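Local structure of xylosidase (Xanthomonas axonopodis pv. citri, 6XN2) at residues Y130-A135 against P171-D176; A164-I169 against H181-G186; A300-W305 against Y354-D359. The protein probably cleaves xylose units from xylo-oligosaccharides such as xylotriose, as a glycoside hydrolase of family 43. One frame throughout, in Å; residues are numbered along the deposited sequence.

Contact 1: Y130-A135 against P171-D176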
loop_
_atom_site.group_PDB
_atom_site.type_symbol
_atom_site.label_atom_id
_atom_site.label_comp_id
_atom_site.label_asym_id
_atom_site.label_seq_id
_atom_site.Cartn_x
_atom_site.Cartn_y
_atom_site.Cartn_z
ATOM N N TYR A 130 14.226 7.555 1.913
ATOM C CA TYR A 130 13.303 7.852 2.966
ATOM C C TYR A 130 12.325 6.726 3.164
ATOM O O TYR A 130 11.799 6.267 2.243
ATOM C CB TYR A 130 12.557 9.140 2.664
ATOM C CG TYR A 130 13.465 10.313 2.464
ATOM C CD1 TYR A 130 13.992 10.586 1.252
ATOM C CD2 TYR A 130 13.802 11.118 3.490
ATOM C CE1 TYR A 130 14.838 11.648 1.063
ATOM C CE2 TYR A 130 14.647 12.179 3.312
ATOM C CZ TYR A 130 15.158 12.433 2.097
ATOM O OH TYR A 130 15.985 13.461 1.905
ATOM N N LEU A 131 12.115 6.303 4.398
ATOM C CA LEU A 131 11.169 5.260 4.716
ATOM C C LEU A 131 9.947 5.874 5.353
ATOM O O LEU A 131 10.032 6.397 6.390
ATOM C CB LEU A 131 11.785 4.204 5.624
ATOM C CG LEU A 131 10.960 2.974 5.985
ATOM C CD1 LEU A 131 10.552 2.222 4.762
ATOM C CD2 LEU A 131 11.715 2.045 6.880
ATOM N N TYR A 132 8.827 5.841 4.663
ATOM C CA TYR A 132 7.572 6.384 5.173
ATOM C C TYR A 132 6.759 5.277 5.821
ATOM O O TYR A 132 6.602 4.212 5.237
ATOM C CB TYR A 132 6.766 7.040 4.047
ATOM C CG TYR A 132 7.503 8.166 3.393
ATOM C CD1 TYR A 132 8.454 7.919 2.410
ATOM C CD2 TYR A 132 7.266 9.484 3.771
ATOM C CE1 TYR A 132 9.149 8.956 1.817
ATOM C CE2 TYR A 132 7.955 10.528 3.186
ATOM C CZ TYR A 132 8.893 10.259 2.211
ATOM O OH TYR A 132 9.576 11.293 1.626
ATOM N N PHE A 133 6.244 5.521 7.021
ATOM C CA PHE A 133 5.526 4.473 7.744
ATOM C C PHE A 133 4.408 5.020 8.622
ATOM O O PHE A 133 4.544 6.090 9.220
ATOM C CB PHE A 133 6.506 3.664 8.605
ATOM C CG PHE A 133 7.156 4.468 9.699
ATOM C CD1 PHE A 133 8.253 5.267 9.427
ATOM C CD2 PHE A 133 6.672 4.422 10.997
ATOM C CE1 PHE A 133 8.854 6.014 10.425
ATOM C CE2 PHE A 133 7.269 5.178 12.001
ATOM C CZ PHE A 133 8.360 5.961 11.716
ATOM N N PRO A 134 3.291 4.282 8.702
ATOM C CA PRO A 134 2.225 4.623 9.638
ATOM C C PRO A 134 2.447 3.929 10.981
ATOM O O PRO A 134 2.805 2.743 11.038
ATOM C CB PRO A 134 0.976 4.094 8.937
ATOM C CG PRO A 134 1.475 2.857 8.216
ATOM C CD PRO A 134 2.945 3.104 7.885
ATOM N N ALA A 135 2.259 4.669 12.062
ATOM C CA ALA A 135 2.315 4.069 13.385
ATOM C C ALA A 135 1.331 4.781 14.288
ATOM O O ALA A 135 0.845 5.863 13.962
ATOM C CB ALA A 135 3.731 4.128 13.955
ATOM N N PRO A 171 0.889 4.901 3.741
ATOM C CA PRO A 171 1.448 5.866 2.809
ATOM C C PRO A 171 1.973 5.260 1.540
ATOM O O PRO A 171 2.413 4.156 1.534
ATOM C CB PRO A 171 2.640 6.406 3.565
ATOM C CG PRO A 171 3.047 5.302 4.433
ATOM C CD PRO A 171 1.784 4.645 4.855
ATOM N N ALA A 172 1.846 5.999 0.464
ATOM C CA ALA A 172 2.482 5.628 -0.798
ATOM C C ALA A 172 3.096 6.878 -1.402
ATOM O O ALA A 172 2.408 7.884 -1.580
ATOM C CB ALA A 172 1.479 5.001 -1.760
ATOM N N VAL A 173 4.388 6.826 -1.707
ATOM C CA VAL A 173 5.056 8.003 -2.253
ATOM C C VAL A 173 5.409 7.802 -3.721
ATOM O O VAL A 173 6.220 6.938 -4.070
ATOM C CB VAL A 173 6.323 8.354 -1.473
ATOM C CG1 VAL A 173 7.040 9.510 -2.143
ATOM C CG2 VAL A 173 5.964 8.705 -0.044
ATOM N N LEU A 174 4.777 8.596 -4.579
ATOM C CA LEU A 174 5.010 8.511 -6.013
ATOM C C LEU A 174 6.142 9.432 -6.450
ATOM O O LEU A 174 6.083 10.648 -6.248
ATOM C CB LEU A 174 3.732 8.858 -6.778
ATOM C CG LEU A 174 3.923 9.157 -8.269
ATOM C CD1 LEU A 174 4.356 7.905 -9.019
ATOM C CD2 LEU A 174 2.674 9.769 -8.881
ATOM N N ALA A 175 7.136 8.833 -7.081
ATOM C CA ALA A 175 8.225 9.599 -7.699
ATOM C C ALA A 175 7.737 9.910 -9.106
ATOM O O ALA A 175 7.898 9.081 -9.965
ATOM C CB ALA A 175 9.492 8.799 -7.716
ATOM N N ASP A 176 7.204 11.111 -9.319
ATOM C CA ASP A 176 6.652 11.502 -10.614
ATOM C C ASP A 176 7.787 11.661 -11.617
ATOM O O ASP A 176 8.913 11.963 -11.233
ATOM C CB ASP A 176 5.848 12.800 -10.485
ATOM C CG ASP A 176 4.952 13.065 -11.689
ATOM O OD1 ASP A 176 5.462 13.087 -12.835
ATOM O OD2 ASP A 176 3.732 13.250 -11.489
#
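Two successive blades of the five-bladed beta-propeller characteristic of family 43 meet where Tyr-132 and Pro-134, on one strand, pack against Pro-171 and Val-173 at the start of the next blade. The centrepiece is a CH-pi contact: Val-173 CG2 stands over the middle of the Tyr-132 ring, 3.6 Å from its centroid and only 14° off the ring normal. With CG1 trans to the backbone N of Val-173 (chi1 175°), the other methyl is left to face the ring. CG2 is the valine atom over the aromatic face, and the two side chains cross at about a right angle. A hydrogen bond from the phenol OH to Met-226 O holds the far end of the tyrosine. At its near end, Tyr-132 CB lies 4.1 Å from Pro-171 CG, and the same CG comes within 3.8 Å of Tyr-132 O. The two prolines then meet ring against ring, also nearly crosswise, with Pro-134 CD 3.6 Å from Pro-171 CD. No hydrogen bond spans the two segments, which meet through apolar packing; the sheets are also tied by the Val-173 N-H to Asp-121 OD2. The place is close to the active centre: the side chain of Pro-134 lies about 5 Å from a bound xylose unit and that of Pro-171 about 6 Å from a calcium ion. Strand 121-125 sets Ala-123 against both Tyr-132 and Val-173. Around this seam, strand 142-149 contributes Ile-144 and Val-146, and strand 181-185 brings Leu-183 against Pro-171 and Val-173.

Contact 2: A164-I169 against H181-G186; sequences AGTYSI and HYLYFG
Phe-185, at the end of strand 181-185, buries its ring against the loop 164-169 and drives one edge into the face of Tyr-167. The pair is T-shaped, with the planes at 87°. The ring centroids of Tyr-167 and Phe-185 are 5.1 Å apart. Phe-185 CE2 sits over the centre of the tyrosine ring, 3.8 Å from Tyr-167 CZ. With CG between its backbone N and carbonyl carbon (chi1 59°), the Phe-185 ring is turned toward the loop. The tyrosine is held from further sides as well, since its OH bonds Asn-199 OD1 and its ring stacks with Tyr-196. Phe-185 also packs on the loop backbone, CD2 lying 3.2 Å from Tyr-167 O; this buried carbonyl, which has no hydrogen-bond partner in the model, meets the CD2 and CE2 carbons of Phe-185 obliquely.

Gly-186 supplies the polar link. Gly-186 N donates to Ile-169 O at 2.8 Å in a nearly straight bond (162°), with the nitrogen somewhat tilted from the carbonyl plane. Ile-169 O is also 3.5 Å from Phe-185 CB. Ser-168 OG approaches Gly-186 CA to 3.5 Å while bonding Gly-191 O and Gly-187 N.

Ile-169, the third main contributor, touches this strand chiefly through its carbonyl; its CB is directed away, and the side chain meets a bound xylose. Fixing the loop to the strand end probably helps to position Ile-169, a residue of the xylose pocket, in keeping with propeller glycosidases, whose loops before the inner strands help line a central substrate pocket.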
loop_
_atom_site.group_PDB
_atom_site.type_symbol
_atom_site.label_atom_id
_atom_site.label_comp_id
_atom_site.label_asym_id
_atom_site.label_seq_id
_atom_site.Cartn_x
_atom_site.Cartn_y
_atom_site.Cartn_z
ATOM N N ALA A 164 3.833 16.414 9.775
ATOM C CA ALA A 164 2.708 17.265 10.041
ATOM C C ALA A 164 1.752 17.240 8.892
ATOM O O ALA A 164 2.156 17.314 7.794
ATOM C CB ALA A 164 3.160 18.680 10.310
ATOM N N GLY A 165 0.483 17.154 9.191
ATOM C CA GLY A 165 -0.523 17.122 8.177
ATOM C C GLY A 165 -0.918 15.713 7.822
ATOM O O GLY A 165 -1.755 15.519 7.003
ATOM N N THR A 166 -0.266 14.748 8.447
ATOM C CA THR A 166 -0.588 13.384 8.206
ATOM C C THR A 166 -1.383 12.835 9.342
ATOM O O THR A 166 -1.395 13.312 10.410
ATOM C CB THR A 166 0.609 12.490 7.920
ATOM O OG1 THR A 166 1.386 12.332 9.089
ATOM C CG2 THR A 166 1.421 13.062 6.827
ATOM N N TYR A 167 -2.128 11.841 8.968
ATOM C CA TYR A 167 -3.044 11.094 9.783
ATOM C C TYR A 167 -3.408 9.797 9.062
ATOM O O TYR A 167 -2.858 9.576 7.983
ATOM C CB TYR A 167 -4.275 11.919 10.059
ATOM C CG TYR A 167 -4.903 12.526 8.861
ATOM C CD1 TYR A 167 -4.502 13.727 8.396
ATOM C CD2 TYR A 167 -5.930 11.926 8.239
ATOM C CE1 TYR A 167 -5.069 14.296 7.318
ATOM C CE2 TYR A 167 -6.518 12.495 7.167
ATOM C CZ TYR A 167 -6.068 13.693 6.707
ATOM O OH TYR A 167 -6.615 14.282 5.643
ATOM N N SER A 168 -4.121 8.846 9.734
ATOM C CA SER A 168 -4.519 7.584 9.131
ATOM C C SER A 168 -3.258 6.786 8.739
ATOM O O SER A 168 -2.184 6.967 9.334
ATOM C CB SER A 168 -5.436 7.828 7.920
ATOM O OG SER A 168 -6.115 6.643 7.530
ATOM N N ILE A 169 -3.383 5.890 7.782
ATOM C CA ILE A 169 -2.309 4.970 7.453
ATOM C C ILE A 169 -1.942 4.796 5.996
ATOM O O ILE A 169 -2.291 5.595 5.190
ATOM C CB ILE A 169 -2.740 3.565 7.924
ATOM C CG1 ILE A 169 -4.083 3.198 7.341
ATOM C CG2 ILE A 169 -2.934 3.488 9.396
ATOM C CD1 ILE A 169 -4.501 1.778 7.609
ATOM N N HIS A 181 7.540 14.581 -5.896
ATOM C CA HIS A 181 7.136 13.441 -5.124
ATOM C C HIS A 181 5.801 13.740 -4.481
ATOM O O HIS A 181 5.601 14.791 -3.973
ATOM C CB HIS A 181 8.143 13.053 -4.065
ATOM C CG HIS A 181 9.339 12.323 -4.573
ATOM N ND1 HIS A 181 10.466 12.965 -5.005
ATOM C CD2 HIS A 181 9.619 11.010 -4.639
ATOM C CE1 HIS A 181 11.366 12.082 -5.374
ATOM N NE2 HIS A 181 10.880 10.887 -5.154
ATOM N N TYR A 182 4.890 12.788 -4.520
ATOM C CA TYR A 182 3.580 12.955 -3.941
ATOM C C TYR A 182 3.293 11.880 -2.927
ATOM O O TYR A 182 3.539 10.749 -3.157
ATOM C CB TYR A 182 2.486 12.911 -5.000
ATOM C CG TYR A 182 2.538 13.987 -6.043
ATOM C CD1 TYR A 182 3.275 13.835 -7.166
ATOM C CD2 TYR A 182 1.847 15.135 -5.894
ATOM C CE1 TYR A 182 3.331 14.815 -8.115
ATOM C CE2 TYR A 182 1.894 16.114 -6.833
ATOM C CZ TYR A 182 2.647 15.959 -7.938
ATOM O OH TYR A 182 2.682 16.932 -8.883
ATOM N N LEU A 183 2.770 12.271 -1.789
ATOM C CA LEU A 183 2.405 11.312 -0.761
ATOM C C LEU A 183 0.908 11.034 -0.808
ATOM O O LEU A 183 0.096 11.961 -0.813
ATOM C CB LEU A 183 2.811 11.819 0.628
ATOM C CG LEU A 183 2.315 10.971 1.813
ATOM C CD1 LEU A 183 2.965 9.588 1.837
ATOM C CD2 LEU A 183 2.537 11.715 3.124
ATOM N N TYR A 184 0.558 9.754 -0.876
ATOM C CA TYR A 184 -0.829 9.314 -0.798
ATOM C C TYR A 184 -1.020 8.564 0.496
ATOM O O TYR A 184 -0.140 7.808 0.894
ATOM C CB TYR A 184 -1.194 8.413 -1.978
ATOM C CG TYR A 184 -1.077 9.088 -3.322
ATOM C CD1 TYR A 184 0.151 9.164 -3.980
ATOM C CD2 TYR A 184 -2.198 9.642 -3.941
ATOM C CE1 TYR A 184 0.261 9.780 -5.223
ATOM C CE2 TYR A 184 -2.095 10.259 -5.186
ATOM C CZ TYR A 184 -0.864 10.325 -5.815
ATOM O OH TYR A 184 -0.755 10.935 -7.044
ATOM N N PHE A 185 -2.156 8.755 1.154
ATOM C CA PHE A 185 -2.425 7.978 2.354
ATOM C C PHE A 185 -3.909 7.832 2.669
ATOM O O PHE A 185 -4.760 8.510 2.087
ATOM C CB PHE A 185 -1.673 8.580 3.561
ATOM C CG PHE A 185 -2.017 10.024 3.879
ATOM C CD1 PHE A 185 -1.373 11.071 3.229
ATOM C CD2 PHE A 185 -2.940 10.332 4.873
ATOM C CE1 PHE A 185 -1.664 12.395 3.536
ATOM C CE2 PHE A 185 -3.234 11.658 5.190
ATOM C CZ PHE A 185 -2.598 12.689 4.519
ATOM N N GLY A 186 -4.205 6.921 3.590
ATOM C CA GLY A 186 -5.567 6.711 4.031
ATOM C C GLY A 186 -5.985 5.263 4.150
ATOM O O GLY A 186 -5.564 4.395 3.393
#

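Contact 3: A300-W305 against Y354-D359; sequences APVVGW and YPYGED
The phenol oxygen of Tyr-356 is gripped twice: Val-303 N donates to OH at 2.8 Å with an angle of 167°, and Asp-324 OD2 forms a second hydrogen bond with it. A buried hydroxyl is thereby satisfied and the end of the ring fixed between a loop backbone and a carboxylate. The tyrosine reaches this point with CG opposite its carbonyl carbon (chi1 -45°), its tip coming nearer to 300-305 than its CB direction alone would suggest. Segment 300-305 runs past the rim of the ring: Val-302 CA lies at the edge, in plane, 3.4 Å from Tyr-356 OH, and Pro-301 O is likewise near the plane, 3.6 Å from Tyr-356 CE2. Val-303 adds its CG2 methyl, 3.9 Å from Tyr-356 CZ.

Pro-355 packs beside this group. Its CG stands 3.6 Å from Pro-301 O and 4.0 Å from Val-302 CG1, while its CB leans over the rim of one face of Tyr-356. At the other end of the contact Ala-300 CB touches both Tyr-354 CD2, at 3.7 Å, and Pro-355 CD. Tyr-354 to Gly-357 form a type I beta turn, which places proline and tyrosine together against the opposing loop.

Segment 300-305 is the loop that follows strand 292-299; its partner segment belongs to the C-terminal tail. Helix 29-36 packs through Leu-33 on both Val-303 and Tyr-356, and strand 317-324 presents Tyr-322 to Val-302 and Pro-355, so that this contact gathers the N-terminal helix, a propeller strand and the C-terminal region.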
loop_
_atom_site.group_PDB
_atom_site.type_symbol
_atom_site.label_atom_id
_atom_site.label_comp_id
_atom_site.label_asym_id
_atom_site.label_seq_id
_atom_site.Cartn_x
_atom_site.Cartn_y
_atom_site.Cartn_z
ATOM N N ALA A 300 -8.053 -10.186 -7.808
ATOM C CA ALA A 300 -9.168 -10.860 -7.188
ATOM C C ALA A 300 -8.850 -11.188 -5.736
ATOM O O ALA A 300 -7.748 -11.092 -5.287
ATOM C CB ALA A 300 -9.508 -12.115 -7.937
ATOM N N PRO A 301 -9.857 -11.614 -4.995
ATOM C CA PRO A 301 -9.644 -11.872 -3.586
ATOM C C PRO A 301 -8.565 -12.848 -3.220
ATOM O O PRO A 301 -8.435 -13.843 -3.835
ATOM C CB PRO A 301 -11.005 -12.359 -3.125
ATOM C CG PRO A 301 -11.957 -11.742 -4.051
ATOM C CD PRO A 301 -11.271 -11.704 -5.359
ATOM N N VAL A 302 -7.813 -12.514 -2.201
ATOM C CA VAL A 302 -6.750 -13.371 -1.695
ATOM C C VAL A 302 -7.185 -14.060 -0.405
ATOM O O VAL A 302 -8.172 -13.654 0.213
ATOM C CB VAL A 302 -5.465 -12.571 -1.423
ATOM C CG1 VAL A 302 -4.877 -12.031 -2.730
ATOM C CG2 VAL A 302 -5.757 -11.426 -0.453
ATOM N N VAL A 303 -6.434 -15.062 0.024
ATOM C CA VAL A 303 -6.683 -15.749 1.271
ATOM C C VAL A 303 -6.284 -14.807 2.390
ATOM O O VAL A 303 -5.261 -14.198 2.329
ATOM C CB VAL A 303 -5.898 -17.069 1.359
ATOM C CG1 VAL A 303 -5.882 -17.609 2.756
ATOM C CG2 VAL A 303 -6.483 -18.086 0.431
ATOM N N GLY A 304 -7.121 -14.687 3.406
ATOM C CA GLY A 304 -6.870 -13.759 4.475
ATOM C C GLY A 304 -7.746 -12.548 4.245
ATOM O O GLY A 304 -7.960 -12.178 3.156
ATOM N N TRP A 305 -8.195 -11.903 5.288
ATOM C CA TRP A 305 -9.148 -10.813 5.092
ATOM C C TRP A 305 -8.538 -9.657 4.306
ATOM O O TRP A 305 -9.153 -9.148 3.371
ATOM C CB TRP A 305 -9.677 -10.303 6.429
ATOM C CG TRP A 305 -10.931 -9.484 6.299
ATOM C CD1 TRP A 305 -12.219 -9.930 6.437
ATOM C CD2 TRP A 305 -11.025 -8.079 6.007
ATOM N NE1 TRP A 305 -13.101 -8.897 6.249
ATOM C CE2 TRP A 305 -12.396 -7.750 5.985
ATOM C CE3 TRP A 305 -10.084 -7.071 5.761
ATOM C CZ2 TRP A 305 -12.852 -6.453 5.730
ATOM C CZ3 TRP A 305 -10.537 -5.780 5.505
ATOM C CH2 TRP A 305 -11.909 -5.485 5.490
ATOM N N TYR A 354 -5.768 -13.260 -11.085
ATOM C CA TYR A 354 -6.445 -14.205 -10.227
ATOM C C TYR A 354 -5.350 -14.963 -9.529
ATOM O O TYR A 354 -4.707 -15.748 -10.125
ATOM C CB TYR A 354 -7.365 -15.092 -11.062
ATOM C CG TYR A 354 -8.540 -14.348 -11.636
ATOM C CD1 TYR A 354 -8.452 -13.720 -12.820
ATOM C CD2 TYR A 354 -9.710 -14.236 -10.954
ATOM C CE1 TYR A 354 -9.504 -13.009 -13.329
ATOM C CE2 TYR A 354 -10.767 -13.532 -11.460
ATOM C CZ TYR A 354 -10.646 -12.920 -12.651
ATOM O OH TYR A 354 -11.668 -12.223 -13.186
ATOM N N PRO A 355 -5.188 -14.736 -8.238
ATOM C CA PRO A 355 -4.043 -15.241 -7.471
ATOM C C PRO A 355 -4.034 -16.758 -7.264
ATOM O O PRO A 355 -3.003 -17.288 -6.868
ATOM C CB PRO A 355 -4.173 -14.513 -6.127
ATOM C CG PRO A 355 -5.613 -14.139 -6.025
ATOM C CD PRO A 355 -6.063 -13.867 -7.429
ATOM N N TYR A 356 -5.153 -17.437 -7.508
ATOM C CA TYR A 356 -5.199 -18.893 -7.381
ATOM C C TYR A 356 -5.744 -19.500 -8.663
ATOM O O TYR A 356 -6.170 -20.647 -8.676
ATOM C CB TYR A 356 -6.037 -19.300 -6.158
ATOM C CG TYR A 356 -5.668 -18.444 -4.975
ATOM C CD1 TYR A 356 -4.458 -18.634 -4.312
ATOM C CD2 TYR A 356 -6.491 -17.403 -4.560
ATOM C CE1 TYR A 356 -4.091 -17.827 -3.253
ATOM C CE2 TYR A 356 -6.126 -16.586 -3.505
ATOM C CZ TYR A 356 -4.929 -16.804 -2.856
ATOM O OH TYR A 356 -4.562 -15.992 -1.808
ATOM N N GLY A 357 -5.681 -18.732 -9.748
ATOM C CA GLY A 357 -6.255 -19.142 -11.018
ATOM C C GLY A 357 -7.664 -18.597 -11.188
ATOM O O GLY A 357 -8.394 -18.391 -10.209
ATOM N N GLU A 358 -8.063 -18.352 -12.432
ATOM C CA GLU A 358 -9.385 -17.787 -12.671
ATOM C C GLU A 358 -10.473 -18.816 -12.365
ATOM O O GLU A 358 -11.596 -18.454 -12.025
ATOM C CB GLU A 358 -9.516 -17.276 -14.109
ATOM C CG GLU A 358 -10.905 -16.719 -14.418
ATOM C CD GLU A 358 -10.972 -15.952 -15.727
ATOM O OE1 GLU A 358 -9.902 -15.630 -16.291
ATOM O OE2 GLU A 358 -12.097 -15.666 -16.187
ATOM N N ASP A 359 -10.130 -20.096 -12.461
ATOM C CA ASP A 359 -11.100 -21.167 -12.230
ATOM C C ASP A 359 -11.290 -21.474 -10.748
ATOM O O ASP A 359 -12.138 -22.284 -10.382
ATOM C CB ASP A 359 -10.680 -22.444 -12.961
ATOM C CG ASP A 359 -10.785 -22.317 -14.471
ATOM O OD1 ASP A 359 -11.437 -21.360 -14.948
ATOM O OD2 ASP A 359 -10.221 -23.179 -15.180
#

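All three contacts are buried. Contacts 1 and 2, centres 8 Å apart, each have one segment in the same sheet, where strands 172-175 and 181-185 are neighbours, with Ala-172 N 2.7 Å from Tyr-184 O in a probable hydrogen bond. Contact 1 is purely apolar and joins two blades; contact 2 adds a backbone hydrogen bond to an aromatic pair. Contact 2 contains the pocket residue Ile-169, whereas contact 1 only comes near the sugar through Pro-134. Contact 3 lies across the chain's centre and farther from it, with partly exposed Pro-301 and Tyr-354 at its margin. It joins loops, and its chemistry turns on a phenol hydroxyl held by two hydrogen bonds.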